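Local coordinates for oxidoreductase, NAD-binding/iron-sulfur cluster-binding protein (Nitratireductor pacificus pht-3B, PDB 6ZXU) that acts as a catabolic reductive dehalogenase, carrying cobalamin and two [4Fe-4S] clusters for the reductive removal of halogen from its substrates, at residues G327-Q332 with R579-K584; F337-K340 with A344-M347; D558-N563 with A705-A710. All coordinates share one frame; numbering follows the deposited sequence.

Interaction 1: G327-Q332 with R579-K584; sequences GEKAKQ and RVTQMK
No aromatic ring takes part where Lys329 and Ala330 meet Val580 and Thr581; instead, methyl groups meet the peptide atoms of Ala330, its carbonyl O lying 3.5 Å from Val580 CG1 and its N 3.9 Å from Thr581 CG2. This is a helix-to-helix contact, joining the opening turn of helix 328-333, with Gly327 at the N-cap position, to the last turn of helix 572-581, which belongs to the ferredoxin-like dicluster region. No direct hydrogen bond spans it. Thr581 divides its work: with chi1 at 77°, OG1 turns back to hydrogen-bond Lys577 O within its own helix, and CG2 is left to press on Ala330 CA at 3.8 Å. Val580 adds a looser apolar touch, its CG1 being 4.4 Å from Ala330 CB, while its side chain also meets Phe318 of helix 317-323. Arg579, which touches both the cobalamin and an iron-sulfur cluster, precedes Val580 in the chain, and the Val580 side chain lies about 6 Å from the cobalamin. The Lys329 side chain crosses that of Thr581 at about a right angle, with its CD 4.1 Å from Thr581 CB. A bend at chi3 (-94°) turns the chain, and Lys329 NZ donates over 2.6 Å to a water that in turn donates to Thr581 O.

Interaction 2: F337-K340 with A344-M347; sequences FPMK and ALGM
Met339 folds over the early part of the helix that follows it, meeting Ala344 and Leu345 without any hydrogen bond between the two segments. The apolar contacts are few. The sulfur SD of Met339 lies 4.1 Å from Ala344 CB, and Met339 CB is 4.0 Å from Leu345 CD2, so the base of the methionine meets the leucine and its end meets the alanine. The remaining contacts pair carbon or sulfur with carbonyl oxygens. Bending at chi2 (-70°) brings the thioether of Met339 round to the Ala344 carbonyl, with SD 3.4 Å and CE 3.5 Å from Ala344 O; that oxygen already accepts the backbone bond from Met347 N inside the helix, which leaves the sulfur as a van der Waals neighbour of a bonded carbonyl. In the reverse direction, Met339 O sits close against the branched end of Leu345, 3.3 Å from CG and 3.4 Å from CD1. The Ala344 methyl likewise rests on Pro338 O, at 3.5 Å from its CB.

Away from the helix, Lys340 NZ hydrogen-bonds Gly585 O, with a weak second bond to Gln582 O. Packing between sequence neighbours puts Pro338 CD 3.3 Å above one face of the Phe337 ring, toward its rim, and that ring also meets Phe318.

Pro338, Met339 and Ala344 all touch helix 445-469, which carries the cobalamin-binding Ser449, whereas Leu345 reaches Trp189 of helix 168-190. The arrangement is a loop packed back on the start of its own following helix, close to the cobalamin site, with the Pro338 side chain about 9 Å from the cofactor.

Interaction 3: D558-N563 with A705-A710; sequences DKVMFN and AEYAAA
Val560 CG1 stands anti to the carbonyl carbon (chi1 -64°), and the Tyr707 side chain swings out from its helix at chi1 -150°, bringing that methyl to 3.9 Å from Tyr707 CE1. The two side chains cross at about a right angle, and the methyl meets the ring obliquely. Beside them the Ala710 methyl settles against the strand: its CB is 3.9 Å from Val560 CB and 3.8 Å from Met561 O.

The phenol end is polar and well supplied. Tyr707 OH is hydrogen-bonded to Lys569 O and also receives a bond of 2.6 Å from a water, which donates its other hydrogen to Asp558 O over 2.9 Å. That water thus ties the ring to the main chain just ahead of the strand.

Met561 is also backbone-bonded to Glu711, while Phe562, next along the strand, touches the cobalamin and forms a cation-pi pair with Lys569. Helix 700-709 and Ala710 therefore back a two-stranded antiparallel beta-hairpin, 560-562 with 565-567, which contributes to the cobalamin pocket.

Overall arrangement
From the N terminus, the chain first enters interaction 1 at 327-332, then makes the short-range interaction 2, where 337-340 meets 344-347 and closes a small loop. It opens interaction 3 at 558-563 before interaction 1 is closed by 579-584, and interaction 3 closes last, at 705-710. Interaction 2 therefore nests within the span of interaction 1, whereas interactions 1 and 3 cross. The first two adjoin in space: Phe337 CB lies 3.2 Å from Val580 O, so the loop at 337-340 also packs on the end of helix 572-581. Interaction 3, whose centre is about 27 Å from that of interaction 1, links the same iron-sulfur region to helix 700-709 near the C terminus.

Interaction 1: G327-Q332 with R579-K584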
ATOM      1  N   GLY A 327      17.151 -23.259   7.090  1.00 25.44           N
ATOM      2  CA  GLY A 327      18.582 -23.266   6.790  1.00 23.72           C
ATOM      3  C   GLY A 327      19.252 -21.971   7.181  1.00 24.60           C
ATOM      4  O   GLY A 327      18.604 -20.968   7.572  1.00 22.93           O
ATOM      5  N   GLU A 328      20.577 -21.964   7.053  1.00 25.95           N
ATOM      6  CA  GLU A 328      21.399 -20.832   7.538  1.00 24.90           C
ATOM      7  C   GLU A 328      21.223 -19.641   6.681  1.00 21.82           C
ATOM      8  O   GLU A 328      21.129 -18.520   7.203  1.00 24.63           O
ATOM      9  CB  GLU A 328      22.937 -21.207   7.609  1.00 25.17           C
ATOM     10  N   LYS A 329      21.195 -19.809   5.370  1.00 24.06           N
ATOM     11  CA  LYS A 329      21.142 -18.588   4.493  1.00 24.15           C
ATOM     12  C   LYS A 329      19.887 -17.776   4.701  1.00 27.27           C
ATOM     13  O   LYS A 329      19.933 -16.501   4.866  1.00 23.93           O
ATOM     14  CB  LYS A 329      21.289 -18.929   3.019  1.00 31.49           C
ATOM     15  CG  LYS A 329      21.645 -17.678   2.210  1.00 37.37           C
ATOM     16  CD  LYS A 329      21.727 -17.933   0.708  1.00 51.47           C
ATOM     17  CE  LYS A 329      23.139 -18.267   0.142  1.00 61.56           C
ATOM     18  NZ  LYS A 329      23.101 -18.213  -1.368  1.00 70.00           N
ATOM     19  N   ALA A 330      18.751 -18.500   4.782  1.00 23.58           N
ATOM     20  CA  ALA A 330      17.490 -17.826   5.058  1.00 22.82           C
ATOM     21  C   ALA A 330      17.497 -17.085   6.419  1.00 22.35           C
ATOM     22  O   ALA A 330      16.993 -15.952   6.547  1.00 22.64           O
ATOM     23  CB  ALA A 330      16.382 -18.834   4.983  1.00 20.95           C
ATOM     24  N   LYS A 331      18.092 -17.706   7.424  1.00 22.13           N
ATOM     25  CA  LYS A 331      18.253 -17.082   8.732  1.00 20.95           C
ATOM     26  C   LYS A 331      19.109 -15.795   8.662  1.00 23.36           C
ATOM     27  O   LYS A 331      18.741 -14.739   9.214  1.00 23.27           O
ATOM     28  CB  LYS A 331      18.854 -18.100   9.682  1.00 24.06           C
ATOM     29  CG  LYS A 331      18.880 -17.651  11.111  1.00 24.98           C
ATOM     30  CD  LYS A 331      19.608 -18.708  11.937  1.00 31.30           C
ATOM     31  CE  LYS A 331      19.885 -18.152  13.338  1.00 44.06           C
ATOM     32  NZ  LYS A 331      20.444 -19.167  14.332  1.00 55.89           N
ATOM     33  N   GLN A 332      20.232 -15.891   7.982  1.00 21.17           N
ATOM     34  CA  GLN A 332      21.170 -14.758   7.862  1.00 26.45           C
ATOM     35  C   GLN A 332      20.491 -13.585   7.131  1.00 26.30           C
ATOM     36  O   GLN A 332      20.746 -12.417   7.490  1.00 27.28           O
ATOM     37  CB  GLN A 332      22.482 -15.120   7.081  1.00 23.51           C
ATOM     38  N   ARG A 579      12.119 -15.174  -1.911  1.00 16.15           N
ATOM     39  CA  ARG A 579      12.007 -13.801  -1.491  1.00 17.63           C
ATOM     40  C   ARG A 579      13.120 -13.368  -0.504  1.00 18.34           C
ATOM     41  O   ARG A 579      13.677 -12.273  -0.625  1.00 17.27           O
ATOM     42  CB  ARG A 579      10.632 -13.554  -0.864  1.00 16.57           C
ATOM     43  CG  ARG A 579       9.470 -13.727  -1.801  1.00 17.90           C
ATOM     44  CD  ARG A 579       8.110 -13.239  -1.253  1.00 19.45           C
ATOM     45  NE  ARG A 579       8.055 -11.809  -1.206  1.00 18.95           N
ATOM     46  CZ  ARG A 579       7.604 -11.093  -0.225  1.00 19.51           C
ATOM     47  NH1 ARG A 579       7.568  -9.785  -0.338  1.00 20.01           N
ATOM     48  NH2 ARG A 579       7.108 -11.672   0.831  1.00 26.23           N
ATOM     49  N   VAL A 580      13.432 -14.220   0.488  1.00 17.60           N
ATOM     50  CA  VAL A 580      14.406 -13.894   1.530  1.00 18.51           C
ATOM     51  C   VAL A 580      15.831 -13.882   0.951  1.00 20.15           C
ATOM     52  O   VAL A 580      16.635 -13.034   1.304  1.00 21.75           O
ATOM     53  CB  VAL A 580      14.311 -14.863   2.697  1.00 17.27           C
ATOM     54  CG1 VAL A 580      15.455 -14.719   3.683  1.00 18.05           C
ATOM     55  CG2 VAL A 580      12.965 -14.596   3.431  1.00 16.89           C
ATOM     56  N   THR A 581      16.115 -14.843   0.090  1.00 18.54           N
ATOM     57  CA  THR A 581      17.499 -15.099  -0.325  1.00 20.74           C
ATOM     58  C   THR A 581      17.915 -14.753  -1.774  1.00 23.23           C
ATOM     59  O   THR A 581      19.082 -14.764  -2.063  1.00 22.40           O
ATOM     60  CB  THR A 581      17.963 -16.566  -0.073  1.00 19.84           C
ATOM     61  OG1 THR A 581      17.416 -17.407  -1.053  1.00 23.79           O
ATOM     62  CG2 THR A 581      17.593 -17.091   1.298  1.00 21.38           C
ATOM     63  N   GLN A 582      17.021 -14.488  -2.707  1.00 21.58           N
ATOM     64  CA  GLN A 582      17.484 -14.143  -4.033  1.00 19.68           C
ATOM     65  C   GLN A 582      18.240 -12.803  -4.039  1.00 21.62           C
ATOM     66  O   GLN A 582      17.921 -11.877  -3.264  1.00 19.88           O
ATOM     67  CB  GLN A 582      16.354 -14.180  -5.046  1.00 19.98           C
ATOM     68  CG  GLN A 582      15.303 -13.056  -4.938  1.00 20.09           C
ATOM     69  CD  GLN A 582      15.620 -11.903  -5.872  1.00 21.59           C
ATOM     70  OE1 GLN A 582      16.528 -11.989  -6.690  1.00 18.56           O
ATOM     71  NE2 GLN A 582      14.838 -10.861  -5.795  1.00 18.38           N
ATOM     72  N   MET A 583      19.285 -12.720  -4.868  1.00 19.75           N
ATOM     73  CA  MET A 583      20.279 -11.686  -4.755  1.00 22.68           C
ATOM     74  C   MET A 583      20.275 -10.665  -5.908  1.00 22.72           C
ATOM     75  O   MET A 583      21.105  -9.762  -5.903  1.00 23.92           O
ATOM     76  CB  MET A 583      21.684 -12.317  -4.714  1.00 25.02           C
ATOM     77  CG  MET A 583      21.892 -13.236  -3.532  1.00 32.68           C
ATOM     78  SD  MET A 583      23.529 -14.107  -3.553  1.00 53.31           S
ATOM     79  CE  MET A 583      23.279 -15.352  -4.885  1.00 47.59           C
ATOM     80  N   LYS A 584      19.342 -10.801  -6.855  1.00 20.83           N
ATOM     81  CA  LYS A 584      19.229  -9.883  -7.965  1.00 17.90           C
ATOM     82  C   LYS A 584      18.045  -8.906  -7.800  1.00 18.44           C
ATOM     83  O   LYS A 584      17.536  -8.336  -8.753  1.00 18.57           O
ATOM     84  CB  LYS A 584      19.236 -10.612  -9.264  1.00 20.46           C
ATOM     85  CG  LYS A 584      20.334 -11.669  -9.391  1.00 23.28           C
ATOM     86  CD  LYS A 584      20.905 -11.859 -10.754  1.00 29.25           C
ATOM     87  CE  LYS A 584      19.954 -12.383 -11.755  1.00 38.68           C
ATOM     88  NZ  LYS A 584      20.346 -12.043 -13.178  1.00 38.12           N
TER
HETATM   89  O   HOH W   1      21.241 -16.773  -2.506  1.00 51.77           O

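Interaction 2: F337-K340 with A344-M347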
ATOM      1  N   PHE A 337      16.451  -8.701   3.947  1.00 24.11           N
ATOM      2  CA  PHE A 337      15.988  -8.900   2.569  1.00 21.40           C
ATOM      3  C   PHE A 337      15.016  -7.823   2.022  1.00 21.44           C
ATOM      4  O   PHE A 337      15.105  -7.484   0.848  1.00 24.86           O
ATOM      5  CB  PHE A 337      15.437 -10.294   2.341  1.00 22.80           C
ATOM      6  CG  PHE A 337      14.010 -10.464   2.806  1.00 21.32           C
ATOM      7  CD1 PHE A 337      13.747 -10.768   4.093  1.00 19.71           C
ATOM      8  CD2 PHE A 337      12.957 -10.296   1.917  1.00 20.47           C
ATOM      9  CE1 PHE A 337      12.449 -10.941   4.564  1.00 19.33           C
ATOM     10  CE2 PHE A 337      11.657 -10.459   2.364  1.00 21.47           C
ATOM     11  CZ  PHE A 337      11.405 -10.745   3.689  1.00 20.03           C
ATOM     12  N   PRO A 338      14.183  -7.222   2.875  1.00 20.69           N
ATOM     13  CA  PRO A 338      13.358  -6.171   2.338  1.00 22.69           C
ATOM     14  C   PRO A 338      13.905  -4.761   2.527  1.00 25.85           C
ATOM     15  O   PRO A 338      13.211  -3.766   2.202  1.00 21.06           O
ATOM     16  CB  PRO A 338      12.051  -6.307   3.180  1.00 24.91           C
ATOM     17  CG  PRO A 338      12.546  -6.743   4.539  1.00 23.80           C
ATOM     18  CD  PRO A 338      13.859  -7.476   4.301  1.00 21.49           C
ATOM     19  N   MET A 339      15.128  -4.678   3.028  1.00 23.62           N
ATOM     20  CA  MET A 339      15.727  -3.381   3.389  1.00 25.93           C
ATOM     21  C   MET A 339      17.066  -3.145   2.697  1.00 23.90           C
ATOM     22  O   MET A 339      17.909  -2.435   3.189  1.00 27.40           O
ATOM     23  CB  MET A 339      15.922  -3.332   4.907  1.00 28.32           C
ATOM     24  CG  MET A 339      14.587  -3.154   5.642  1.00 30.11           C
ATOM     25  SD  MET A 339      13.935  -1.539   5.390  1.00 31.26           S
ATOM     26  CE  MET A 339      12.134  -1.704   5.511  1.00 39.66           C
ATOM     27  N   LYS A 340      17.220  -3.718   1.531  1.00 22.61           N
ATOM     28  CA  LYS A 340      18.407  -3.566   0.775  1.00 21.87           C
ATOM     29  C   LYS A 340      18.442  -2.246   0.004  1.00 22.04           C
ATOM     30  O   LYS A 340      19.497  -1.750  -0.298  1.00 21.19           O
ATOM     31  CB  LYS A 340      18.530  -4.709  -0.229  1.00 21.85           C
ATOM     32  CG  LYS A 340      18.452  -6.075   0.367  1.00 22.23           C
ATOM     33  CD  LYS A 340      18.849  -7.083  -0.741  1.00 25.50           C
ATOM     34  CE  LYS A 340      18.077  -8.360  -0.709  1.00 21.09           C
ATOM     35  NZ  LYS A 340      18.577  -9.398  -1.654  1.00 19.47           N
ATOM     36  N   ALA A 344      13.435   1.959   0.910  1.00 17.56           N
ATOM     37  CA  ALA A 344      12.872   1.133   1.970  1.00 19.38           C
ATOM     38  C   ALA A 344      13.515   1.427   3.359  1.00 19.98           C
ATOM     39  O   ALA A 344      12.830   1.542   4.364  1.00 19.99           O
ATOM     40  CB  ALA A 344      13.075  -0.328   1.617  1.00 21.68           C
ATOM     41  N   LEU A 345      14.820   1.578   3.392  1.00 18.91           N
ATOM     42  CA  LEU A 345      15.501   2.011   4.624  1.00 21.09           C
ATOM     43  C   LEU A 345      14.983   3.354   5.142  1.00 20.58           C
ATOM     44  O   LEU A 345      14.915   3.564   6.355  1.00 23.14           O
ATOM     45  CB  LEU A 345      17.035   2.073   4.439  1.00 21.75           C
ATOM     46  CG  LEU A 345      17.675   0.684   4.367  1.00 24.29           C
ATOM     47  CD1 LEU A 345      19.058   0.714   3.802  1.00 23.20           C
ATOM     48  CD2 LEU A 345      17.750   0.092   5.781  1.00 27.15           C
ATOM     49  N   GLY A 346      14.558   4.249   4.270  1.00 20.18           N
ATOM     50  CA  GLY A 346      13.922   5.529   4.724  1.00 18.24           C
ATOM     51  C   GLY A 346      12.625   5.289   5.406  1.00 17.68           C
ATOM     52  O   GLY A 346      12.185   6.096   6.227  1.00 19.01           O
ATOM     53  N   MET A 347      11.917   4.210   5.037  1.00 18.98           N
ATOM     54  CA  MET A 347      10.608   3.905   5.674  1.00 20.99           C
ATOM     55  C   MET A 347      10.740   3.159   6.994  1.00 19.41           C
ATOM     56  O   MET A 347       9.858   3.268   7.833  1.00 20.53           O
ATOM     57  CB  MET A 347       9.756   3.078   4.723  1.00 20.93           C
ATOM     58  CG  MET A 347       9.425   3.832   3.456  1.00 25.23           C
ATOM     59  SD  MET A 347       8.461   2.768   2.345  1.00 26.91           S
ATOM     60  CE  MET A 347       9.216   2.857   0.765  1.00 23.31           C
TER

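Interaction 3: D558-N563 with A705-A710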
ATOM      1  N   ASP A 558      -5.513 -28.065  -9.265  1.00 19.15           N
ATOM      2  CA  ASP A 558      -6.821 -27.790  -8.774  1.00 21.70           C
ATOM      3  C   ASP A 558      -6.736 -27.326  -7.312  1.00 17.52           C
ATOM      4  O   ASP A 558      -5.725 -27.530  -6.663  1.00 15.75           O
ATOM      5  CB  ASP A 558      -7.652 -29.063  -8.846  1.00 24.76           C
ATOM      6  CG  ASP A 558      -8.003 -29.443 -10.274  1.00 35.46           C
ATOM      7  OD1 ASP A 558      -8.078 -28.546 -11.169  1.00 39.65           O
ATOM      8  OD2 ASP A 558      -8.230 -30.667 -10.459  1.00 48.40           O
ATOM      9  N   LYS A 559      -7.794 -26.699  -6.851  1.00 16.05           N
ATOM     10  CA  LYS A 559      -7.892 -26.334  -5.462  1.00 16.42           C
ATOM     11  C   LYS A 559      -7.902 -27.607  -4.594  1.00 17.54           C
ATOM     12  O   LYS A 559      -8.336 -28.670  -5.021  1.00 20.71           O
ATOM     13  CB  LYS A 559      -9.124 -25.507  -5.196  1.00 18.03           C
ATOM     14  CG  LYS A 559      -9.012 -24.075  -5.692  1.00 17.53           C
ATOM     15  CD  LYS A 559     -10.326 -23.312  -5.567  1.00 19.33           C
ATOM     16  CE  LYS A 559     -11.196 -23.615  -6.765  1.00 20.15           C
ATOM     17  NZ  LYS A 559     -12.519 -22.978  -6.601  1.00 23.19           N
ATOM     18  N   VAL A 560      -7.407 -27.487  -3.375  1.00 17.33           N
ATOM     19  CA  VAL A 560      -7.362 -28.529  -2.379  1.00 16.61           C
ATOM     20  C   VAL A 560      -7.980 -27.999  -1.068  1.00 17.15           C
ATOM     21  O   VAL A 560      -8.173 -26.783  -0.876  1.00 16.34           O
ATOM     22  CB  VAL A 560      -5.922 -29.033  -2.086  1.00 16.72           C
ATOM     23  CG1 VAL A 560      -5.319 -29.681  -3.317  1.00 20.48           C
ATOM     24  CG2 VAL A 560      -4.983 -27.930  -1.604  1.00 16.21           C
ATOM     25  N   MET A 561      -8.288 -28.933  -0.179  1.00 17.19           N
ATOM     26  CA  MET A 561      -8.640 -28.555   1.190  1.00 18.84           C
ATOM     27  C   MET A 561      -7.344 -28.420   1.979  1.00 18.29           C
ATOM     28  O   MET A 561      -6.430 -29.235   1.835  1.00 17.92           O
ATOM     29  CB  MET A 561      -9.554 -29.670   1.826  1.00 21.41           C
ATOM     30  CG  MET A 561     -10.927 -29.820   1.199  1.00 19.24           C
ATOM     31  SD  MET A 561     -11.840 -28.291   0.972  1.00 22.00           S
ATOM     32  CE  MET A 561     -12.161 -27.831   2.666  1.00 22.59           C
ATOM     33  N   PHE A 562      -7.315 -27.427   2.834  1.00 15.81           N
ATOM     34  CA  PHE A 562      -6.154 -27.109   3.652  1.00 15.03           C
ATOM     35  C   PHE A 562      -6.713 -26.514   4.936  1.00 14.69           C
ATOM     36  O   PHE A 562      -7.349 -25.495   4.886  1.00 15.17           O
ATOM     37  CB  PHE A 562      -5.263 -26.053   2.886  1.00 14.42           C
ATOM     38  CG  PHE A 562      -4.069 -25.554   3.646  1.00 14.01           C
ATOM     39  CD1 PHE A 562      -4.132 -24.417   4.464  1.00 15.74           C
ATOM     40  CD2 PHE A 562      -2.869 -26.225   3.571  1.00 14.17           C
ATOM     41  CE1 PHE A 562      -3.062 -24.034   5.194  1.00 14.21           C
ATOM     42  CE2 PHE A 562      -1.789 -25.836   4.323  1.00 13.66           C
ATOM     43  CZ  PHE A 562      -1.884 -24.708   5.116  1.00 14.14           C
ATOM     44  N   ASN A 563      -6.464 -27.176   6.078  1.00 14.77           N
ATOM     45  CA  ASN A 563      -6.813 -26.689   7.405  1.00 13.54           C
ATOM     46  C   ASN A 563      -8.229 -26.200   7.416  1.00 13.34           C
ATOM     47  O   ASN A 563      -8.535 -25.132   7.962  1.00 13.94           O
ATOM     48  CB  ASN A 563      -5.870 -25.590   7.880  1.00 12.80           C
ATOM     49  CG  ASN A 563      -6.079 -25.208   9.364  1.00 13.82           C
ATOM     50  OD1 ASN A 563      -6.563 -26.000  10.163  1.00 16.61           O
ATOM     51  ND2 ASN A 563      -5.690 -24.045   9.709  1.00 13.45           N
ATOM     52  N   ALA A 705       4.118 -35.087   0.802  1.00 16.46           N
ATOM     53  CA  ALA A 705       3.147 -36.213   0.978  1.00 17.70           C
ATOM     54  C   ALA A 705       1.802 -35.704   1.454  1.00 19.43           C
ATOM     55  O   ALA A 705       0.752 -36.219   1.087  1.00 19.55           O
ATOM     56  CB  ALA A 705       3.684 -37.236   1.939  1.00 19.31           C
ATOM     57  N   GLU A 706       1.820 -34.695   2.304  1.00 19.80           N
ATOM     58  CA  GLU A 706       0.606 -34.071   2.783  1.00 19.41           C
ATOM     59  C   GLU A 706      -0.212 -33.464   1.650  1.00 20.50           C
ATOM     60  O   GLU A 706      -1.441 -33.616   1.584  1.00 16.70           O
ATOM     61  CB  GLU A 706       0.969 -33.002   3.806  1.00 20.66           C
ATOM     62  CG  GLU A 706      -0.195 -32.358   4.494  1.00 23.86           C
ATOM     63  CD  GLU A 706      -0.810 -33.347   5.500  1.00 30.82           C
ATOM     64  OE1 GLU A 706      -0.130 -34.404   5.776  1.00 29.61           O
ATOM     65  OE2 GLU A 706      -1.946 -33.085   5.997  1.00 33.41           O
ATOM     66  N   TYR A 707       0.445 -32.823   0.694  1.00 18.46           N
ATOM     67  CA  TYR A 707      -0.241 -32.273  -0.456  1.00 19.32           C
ATOM     68  C   TYR A 707      -0.854 -33.361  -1.334  1.00 17.74           C
ATOM     69  O   TYR A 707      -1.983 -33.200  -1.738  1.00 19.02           O
ATOM     70  CB  TYR A 707       0.695 -31.358  -1.257  1.00 19.81           C
ATOM     71  CG  TYR A 707       0.056 -30.184  -2.013  1.00 19.34           C
ATOM     72  CD1 TYR A 707      -0.957 -30.377  -2.892  1.00 20.56           C
ATOM     73  CD2 TYR A 707       0.542 -28.937  -1.869  1.00 19.87           C
ATOM     74  CE1 TYR A 707      -1.491 -29.343  -3.635  1.00 20.77           C
ATOM     75  CE2 TYR A 707       0.004 -27.853  -2.527  1.00 19.91           C
ATOM     76  CZ  TYR A 707      -0.996 -28.060  -3.415  1.00 20.17           C
ATOM     77  OH  TYR A 707      -1.483 -26.966  -4.054  1.00 17.19           O
ATOM     78  N   ALA A 708      -0.173 -34.471  -1.532  1.00 18.54           N
ATOM     79  CA  ALA A 708      -0.714 -35.568  -2.289  1.00 19.85           C
ATOM     80  C   ALA A 708      -1.928 -36.203  -1.563  1.00 19.42           C
ATOM     81  O   ALA A 708      -2.836 -36.692  -2.192  1.00 21.32           O
ATOM     82  CB  ALA A 708       0.384 -36.623  -2.528  1.00 19.88           C
ATOM     83  N   ALA A 709      -1.983 -36.097  -0.262  1.00 19.58           N
ATOM     84  CA  ALA A 709      -3.075 -36.693   0.496  1.00 19.91           C
ATOM     85  C   ALA A 709      -4.235 -35.717   0.739  1.00 23.05           C
ATOM     86  O   ALA A 709      -5.225 -36.103   1.301  1.00 22.69           O
ATOM     87  CB  ALA A 709      -2.557 -37.166   1.860  1.00 20.81           C
ATOM     88  N   ALA A 710      -4.113 -34.469   0.338  1.00 21.54           N
ATOM     89  CA  ALA A 710      -5.158 -33.467   0.597  1.00 23.66           C
ATOM     90  C   ALA A 710      -6.513 -33.882   0.004  1.00 22.06           C
ATOM     91  O   ALA A 710      -6.592 -34.358  -1.110  1.00 21.27           O
ATOM     92  CB  ALA A 710      -4.744 -32.096   0.079  1.00 23.39           C
TER
HETATM   93  O   HOH W   2      -3.726 -26.123  -5.176  1.00 22.55           O